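PDB 4EYE: probable oxidoreductase, which probably acts as an NAD(P)-dependent oxidoreductase of the quinone oxidoreductase-like medium-chain dehydrogenase/reductase superfamily, though its substrate is not established. Local coordinates for residues E161-G167 / V228-P234; N143-M147 / I172-Q178. All coordinates share one frame; numbering follows the deposited sequence.

Interaction 1: E161-G167 / V228-P234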
loop_
_atom_site.group_PDB
_atom_site.type_symbol
_atom_site.label_atom_id
_atom_site.label_comp_id
_atom_site.label_asym_id
_atom_site.label_seq_id
_atom_site.Cartn_x
_atom_site.Cartn_y
_atom_site.Cartn_z
ATOM N N GLU A 161 -20.261 -9.526 5.647
ATOM C CA GLU A 161 -19.479 -10.678 5.158
ATOM C C GLU A 161 -18.245 -10.898 6.010
ATOM O O GLU A 161 -17.847 -10.023 6.768
ATOM C CB GLU A 161 -19.113 -10.487 3.688
ATOM C CG GLU A 161 -20.321 -10.539 2.747
ATOM C CD GLU A 161 -19.924 -10.548 1.294
ATOM O OE1 GLU A 161 -19.216 -9.606 0.834
ATOM O OE2 GLU A 161 -20.293 -11.528 0.603
ATOM N N THR A 162 -17.641 -12.088 5.900
ATOM C CA THR A 162 -16.425 -12.366 6.600
ATOM C C THR A 162 -15.250 -12.437 5.651
ATOM O O THR A 162 -15.314 -13.175 4.647
ATOM C CB THR A 162 -16.510 -13.691 7.372
ATOM O OG1 THR A 162 -17.523 -13.570 8.341
ATOM C CG2 THR A 162 -15.171 -13.982 8.062
ATOM N N VAL A 163 -14.179 -11.710 5.990
ATOM C CA VAL A 163 -12.991 -11.615 5.154
ATOM C C VAL A 163 -11.813 -12.217 5.876
ATOM O O VAL A 163 -11.574 -11.919 7.047
ATOM C CB VAL A 163 -12.695 -10.145 4.780
ATOM C CG1 VAL A 163 -11.431 -10.018 3.890
ATOM C CG2 VAL A 163 -13.909 -9.541 4.082
ATOM N N LEU A 164 -11.103 -13.103 5.180
ATOM C CA LEU A 164 -9.861 -13.645 5.650
ATOM C C LEU A 164 -8.756 -12.804 5.021
ATOM O O LEU A 164 -8.656 -12.749 3.789
ATOM C CB LEU A 164 -9.662 -15.102 5.220
ATOM C CG LEU A 164 -8.296 -15.731 5.520
ATOM C CD1 LEU A 164 -8.217 -15.830 7.033
ATOM C CD2 LEU A 164 -8.106 -17.098 4.836
ATOM N N VAL A 165 -7.918 -12.219 5.861
ATOM C CA VAL A 165 -6.779 -11.430 5.390
ATOM C C VAL A 165 -5.506 -12.204 5.719
ATOM O O VAL A 165 -5.218 -12.472 6.880
ATOM C CB VAL A 165 -6.706 -10.006 5.999
ATOM C CG1 VAL A 165 -5.463 -9.272 5.457
ATOM C CG2 VAL A 165 -7.985 -9.193 5.704
ATOM N N LEU A 166 -4.750 -12.539 4.681
ATOM C CA LEU A 166 -3.448 -13.208 4.826
ATOM C C LEU A 166 -2.344 -12.145 4.823
ATOM O O LEU A 166 -2.569 -10.983 4.422
ATOM C CB LEU A 166 -3.257 -14.204 3.677
ATOM C CG LEU A 166 -4.277 -15.385 3.622
ATOM C CD1 LEU A 166 -4.148 -16.203 2.356
ATOM C CD2 LEU A 166 -4.026 -16.314 4.786
ATOM N N GLY A 167 -1.142 -12.530 5.256
ATOM C CA GLY A 167 -0.005 -11.561 5.360
ATOM C C GLY A 167 -0.416 -10.290 6.116
ATOM O O GLY A 167 -0.118 -9.160 5.706
ATOM N N VAL A 228 -15.126 -18.615 4.743
ATOM C CA VAL A 228 -15.176 -17.158 4.612
ATOM C C VAL A 228 -15.752 -16.770 3.277
ATOM O O VAL A 228 -15.665 -17.522 2.317
ATOM C CB VAL A 228 -13.802 -16.511 4.804
ATOM C CG1 VAL A 228 -13.301 -16.856 6.199
ATOM C CG2 VAL A 228 -12.830 -16.977 3.723
ATOM N N ASP A 229 -16.287 -15.564 3.205
ATOM C CA ASP A 229 -16.860 -15.067 1.956
ATOM C C ASP A 229 -15.826 -14.568 0.991
ATOM O O ASP A 229 -16.024 -14.635 -0.221
ATOM C CB ASP A 229 -17.816 -13.956 2.269
ATOM C CG ASP A 229 -18.936 -14.428 3.158
ATOM O OD1 ASP A 229 -19.666 -15.335 2.713
ATOM O OD2 ASP A 229 -19.085 -13.883 4.255
ATOM N N MET A 230 -14.726 -14.077 1.545
ATOM C CA MET A 230 -13.660 -13.478 0.782
ATOM C C MET A 230 -12.324 -13.702 1.438
ATOM O O MET A 230 -12.195 -13.658 2.659
ATOM C CB MET A 230 -13.902 -11.961 0.645
ATOM C CG MET A 230 -12.855 -11.235 -0.208
ATOM S SD MET A 230 -13.266 -9.473 -0.347
ATOM C CE MET A 230 -14.817 -9.583 -1.248
ATOM N N VAL A 231 -11.315 -13.917 0.611
ATOM C CA VAL A 231 -9.961 -14.031 1.077
ATOM C C VAL A 231 -9.162 -12.938 0.382
ATOM O O VAL A 231 -9.292 -12.748 -0.834
ATOM C CB VAL A 231 -9.360 -15.433 0.771
ATOM C CG1 VAL A 231 -7.854 -15.415 0.968
ATOM C CG2 VAL A 231 -10.032 -16.532 1.588
ATOM N N VAL A 232 -8.330 -12.223 1.139
ATOM C CA VAL A 232 -7.332 -11.309 0.577
ATOM C C VAL A 232 -5.962 -11.933 0.709
ATOM O O VAL A 232 -5.496 -12.256 1.817
ATOM C CB VAL A 232 -7.377 -9.922 1.245
ATOM C CG1 VAL A 232 -6.218 -9.027 0.736
ATOM C CG2 VAL A 232 -8.740 -9.264 0.971
ATOM N N ASP A 233 -5.321 -12.137 -0.426
ATOM C CA ASP A 233 -4.034 -12.824 -0.462
ATOM C C ASP A 233 -2.952 -11.987 -1.128
ATOM O O ASP A 233 -2.899 -11.933 -2.356
ATOM C CB ASP A 233 -4.176 -14.149 -1.216
ATOM C CG ASP A 233 -2.870 -14.928 -1.248
ATOM O OD1 ASP A 233 -1.930 -14.580 -0.482
ATOM O OD2 ASP A 233 -2.783 -15.877 -2.054
ATOM N N PRO A 234 -2.114 -11.295 -0.323
ATOM C CA PRO A 234 -0.994 -10.529 -0.857
ATOM C C PRO A 234 0.320 -11.318 -0.827
ATOM O O PRO A 234 1.365 -10.764 -1.151
ATOM C CB PRO A 234 -0.911 -9.338 0.107
ATOM C CG PRO A 234 -1.446 -9.836 1.395
ATOM C CD PRO A 234 -2.181 -11.143 1.138
#

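Interaction 2: N143-M147 / I172-Q178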
loop_
_atom_site.group_PDB
_atom_site.type_symbol
_atom_site.label_atom_id
_atom_site.label_comp_id
_atom_site.label_asym_id
_atom_site.label_seq_id
_atom_site.Cartn_x
_atom_site.Cartn_y
_atom_site.Cartn_z
ATOM N N ASN A 143 -1.291 1.397 -0.697
ATOM C CA ASN A 143 -1.985 0.308 -0.042
ATOM C C ASN A 143 -3.519 0.447 0.110
ATOM O O ASN A 143 -4.260 -0.529 -0.091
ATOM C CB ASN A 143 -1.354 -0.060 1.318
ATOM C CG ASN A 143 0.128 -0.480 1.202
ATOM O OD1 ASN A 143 0.582 -0.828 0.127
ATOM N ND2 ASN A 143 0.880 -0.423 2.331
ATOM N N TYR A 144 -3.987 1.643 0.442
ATOM C CA TYR A 144 -5.411 1.861 0.731
ATOM C C TYR A 144 -6.229 2.011 -0.529
ATOM O O TYR A 144 -7.376 1.504 -0.577
ATOM C CB TYR A 144 -5.617 3.006 1.770
ATOM C CG TYR A 144 -5.164 2.581 3.180
ATOM C CD1 TYR A 144 -3.807 2.385 3.487
ATOM C CD2 TYR A 144 -6.087 2.314 4.181
ATOM C CE1 TYR A 144 -3.390 1.995 4.733
ATOM C CE2 TYR A 144 -5.679 1.892 5.437
ATOM C CZ TYR A 144 -4.333 1.757 5.731
ATOM O OH TYR A 144 -3.946 1.316 7.002
ATOM N N HIS A 145 -5.689 2.690 -1.549
ATOM C CA HIS A 145 -6.399 2.787 -2.813
ATOM C C HIS A 145 -6.497 1.448 -3.471
ATOM O O HIS A 145 -7.521 1.133 -4.040
ATOM C CB HIS A 145 -5.726 3.782 -3.793
ATOM C CG HIS A 145 -6.024 5.192 -3.488
ATOM N ND1 HIS A 145 -7.007 5.870 -4.101
ATOM C CD2 HIS A 145 -5.462 6.068 -2.553
ATOM C CE1 HIS A 145 -7.071 7.089 -3.579
ATOM N NE2 HIS A 145 -6.131 7.204 -2.642
ATOM N N THR A 146 -5.436 0.637 -3.380
ATOM C CA THR A 146 -5.466 -0.719 -3.899
ATOM C C THR A 146 -6.580 -1.559 -3.253
ATOM O O THR A 146 -7.345 -2.221 -3.948
ATOM C CB THR A 146 -4.117 -1.432 -3.696
ATOM O OG1 THR A 146 -3.105 -0.716 -4.384
ATOM C CG2 THR A 146 -4.159 -2.859 -4.221
ATOM N N MET A 147 -6.655 -1.503 -1.932
ATOM C CA MET A 147 -7.614 -2.293 -1.185
ATOM C C MET A 147 -9.041 -1.744 -1.273
ATOM O O MET A 147 -9.964 -2.542 -1.339
ATOM C CB MET A 147 -7.154 -2.571 0.259
ATOM C CG MET A 147 -5.987 -3.586 0.383
ATOM S SD MET A 147 -6.264 -5.148 -0.542
ATOM C CE MET A 147 -7.888 -5.628 0.052
ATOM N N ILE A 172 -0.235 -4.059 2.812
ATOM C CA ILE A 172 -1.470 -4.375 2.167
ATOM C C ILE A 172 -2.453 -5.014 3.128
ATOM O O ILE A 172 -3.596 -4.619 3.197
ATOM C CB ILE A 172 -1.226 -5.285 0.958
ATOM C CG1 ILE A 172 -0.518 -4.484 -0.116
ATOM C CG2 ILE A 172 -2.589 -5.781 0.456
ATOM C CD1 ILE A 172 -1.512 -3.596 -0.882
ATOM N N GLY A 173 -1.971 -5.970 3.917
ATOM C CA GLY A 173 -2.796 -6.616 4.921
ATOM C C GLY A 173 -3.451 -5.653 5.894
ATOM O O GLY A 173 -4.622 -5.793 6.193
ATOM N N THR A 174 -2.681 -4.676 6.400
ATOM C CA THR A 174 -3.189 -3.689 7.327
ATOM C C THR A 174 -4.310 -2.827 6.733
ATOM O O THR A 174 -5.375 -2.664 7.364
ATOM C CB THR A 174 -2.034 -2.766 7.800
ATOM O OG1 THR A 174 -1.061 -3.599 8.449
ATOM C CG2 THR A 174 -2.528 -1.707 8.769
ATOM N N ALA A 175 -4.079 -2.331 5.508
ATOM C CA ALA A 175 -5.120 -1.646 4.774
ATOM C C ALA A 175 -6.336 -2.560 4.553
ATOM O O ALA A 175 -7.487 -2.138 4.650
ATOM C CB ALA A 175 -4.582 -1.103 3.434
ATOM N N ALA A 176 -6.065 -3.818 4.290
ATOM C CA ALA A 176 -7.150 -4.805 3.997
ATOM C C ALA A 176 -8.029 -5.009 5.240
ATOM O O ALA A 176 -9.261 -5.042 5.129
ATOM C CB ALA A 176 -6.529 -6.126 3.537
ATOM N N ILE A 177 -7.401 -5.000 6.423
ATOM C CA ILE A 177 -8.132 -5.077 7.676
ATOM C C ILE A 177 -8.973 -3.811 7.919
ATOM O O ILE A 177 -10.174 -3.906 8.211
ATOM C CB ILE A 177 -7.201 -5.256 8.910
ATOM C CG1 ILE A 177 -6.453 -6.595 8.818
ATOM C CG2 ILE A 177 -8.010 -5.275 10.233
ATOM C CD1 ILE A 177 -5.358 -6.732 9.852
ATOM N N GLN A 178 -8.335 -2.642 7.868
ATOM C CA GLN A 178 -9.004 -1.435 8.324
ATOM C C GLN A 178 -10.127 -1.076 7.360
ATOM O O GLN A 178 -11.212 -0.678 7.792
ATOM C CB GLN A 178 -8.027 -0.260 8.419
ATOM C CG GLN A 178 -6.984 -0.384 9.510
ATOM C CD GLN A 178 -6.318 0.943 9.751
ATOM O OE1 GLN A 178 -5.747 1.551 8.812
ATOM N NE2 GLN A 178 -6.421 1.442 10.954
#

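Interaction 1: E161-G167 / V228-P234
With its CG anti to its own carbonyl carbon (chi1 -60°), Asp229 swings OD2 across to Thr162 N at the start of the neighbouring strand. OD2 uses its anti lone pair to accept this nearly straight bond of 2.8 Å. The same corner returns two bonds, since Thr162 O takes both Asp229 N and Met230 N, the latter at a longer 3.3 Å. Aspartate suits the place because its short side chain brings OD2 to the backbone N-H. Its carboxylate lies near that of Glu161, but Glu161 OE1 accepts from Arg158 N and is salt-bridged to Arg252, which may offset the like charges. Beyond the corner the strands run parallel in regular register: Leu164 bonds through both N and O, to Met230 O and to Val232 N, the second at 2.7 Å. Branched side chains suit both buried faces. Leu164 and Val231 lie side by side, CD2 meeting CG2 at 3.8 Å, on the face covered by helix 215-222, while Val163 CG1 touches Val232 CG2 at 4.0 Å against Tyr151 of helix 143-154. Adjacent central strands in a six-stranded parallel sheet of order 3-2-1-4-5-6, these two form the core of a Rossmann fold.

Interaction 2: N143-M147 / I172-Q178
Tyr144 lays one ring face over the methyl of Ala175, where helix 143-154 packs on helix 171-182, the first helix after the opening strand of the Rossmann fold. The segment axes approach to 8.6 Å and cross at -55°, a closeness that small residues permit. The tight part is this CH-pi contact: Ala175 CB stands 3.4 Å from the centroid of the Tyr144 ring, nearly on the ring normal. Alanine suits the spot because its single methyl fits between the ring and the backbone of Asn143, whose O is 3.6 Å from the same CB. Beside it Met147, bent at chi2 and chi3, folds its flexible thioether along the other helix, SD reaching Ile172 CG2 at 3.9 Å and CE reaching Ala176 CB at 3.8 Å. Packing is looser toward partly exposed Thr146, whose CG2 is 4.3 Å from Ile172 CD1; a bound 2-methyl-2,4-pentanediol, probably from the crystallisation liquor, lies about 4 Å from the Thr146 side chain. Gln178 extends its chain to the hydroxyl end of the ring, its NE2 held by Arg310 O. Its amide is turned 71° from the ring, and Tyr144 OH donates to Gln178 OE1 at 2.6 Å, the donor tilted 29° from the carbonyl plane.

Interactions 1 and 2 have centres 12 Å apart and share one hydrophobic core, the second belonging to the helices that pack on the sheet face bearing Val165 and Val232. Along the chain, helix 143-154 leads into strand 162-165, which leads into helix 171-182. Val232 CG2 meets Met147 CE at 3.8 Å, and Val165 CG1 meets Ala176 CB at 3.8 Å. At the strand ends Pro234 CB lies 3.9 Å from Ile172 CG2, so segment 228-234 meets both helices. In Rossmann folds the dinucleotide usually binds at the C-terminal ends of these strands, close to Gly167 and the start of helix 171-182, although no cofactor defines the site here.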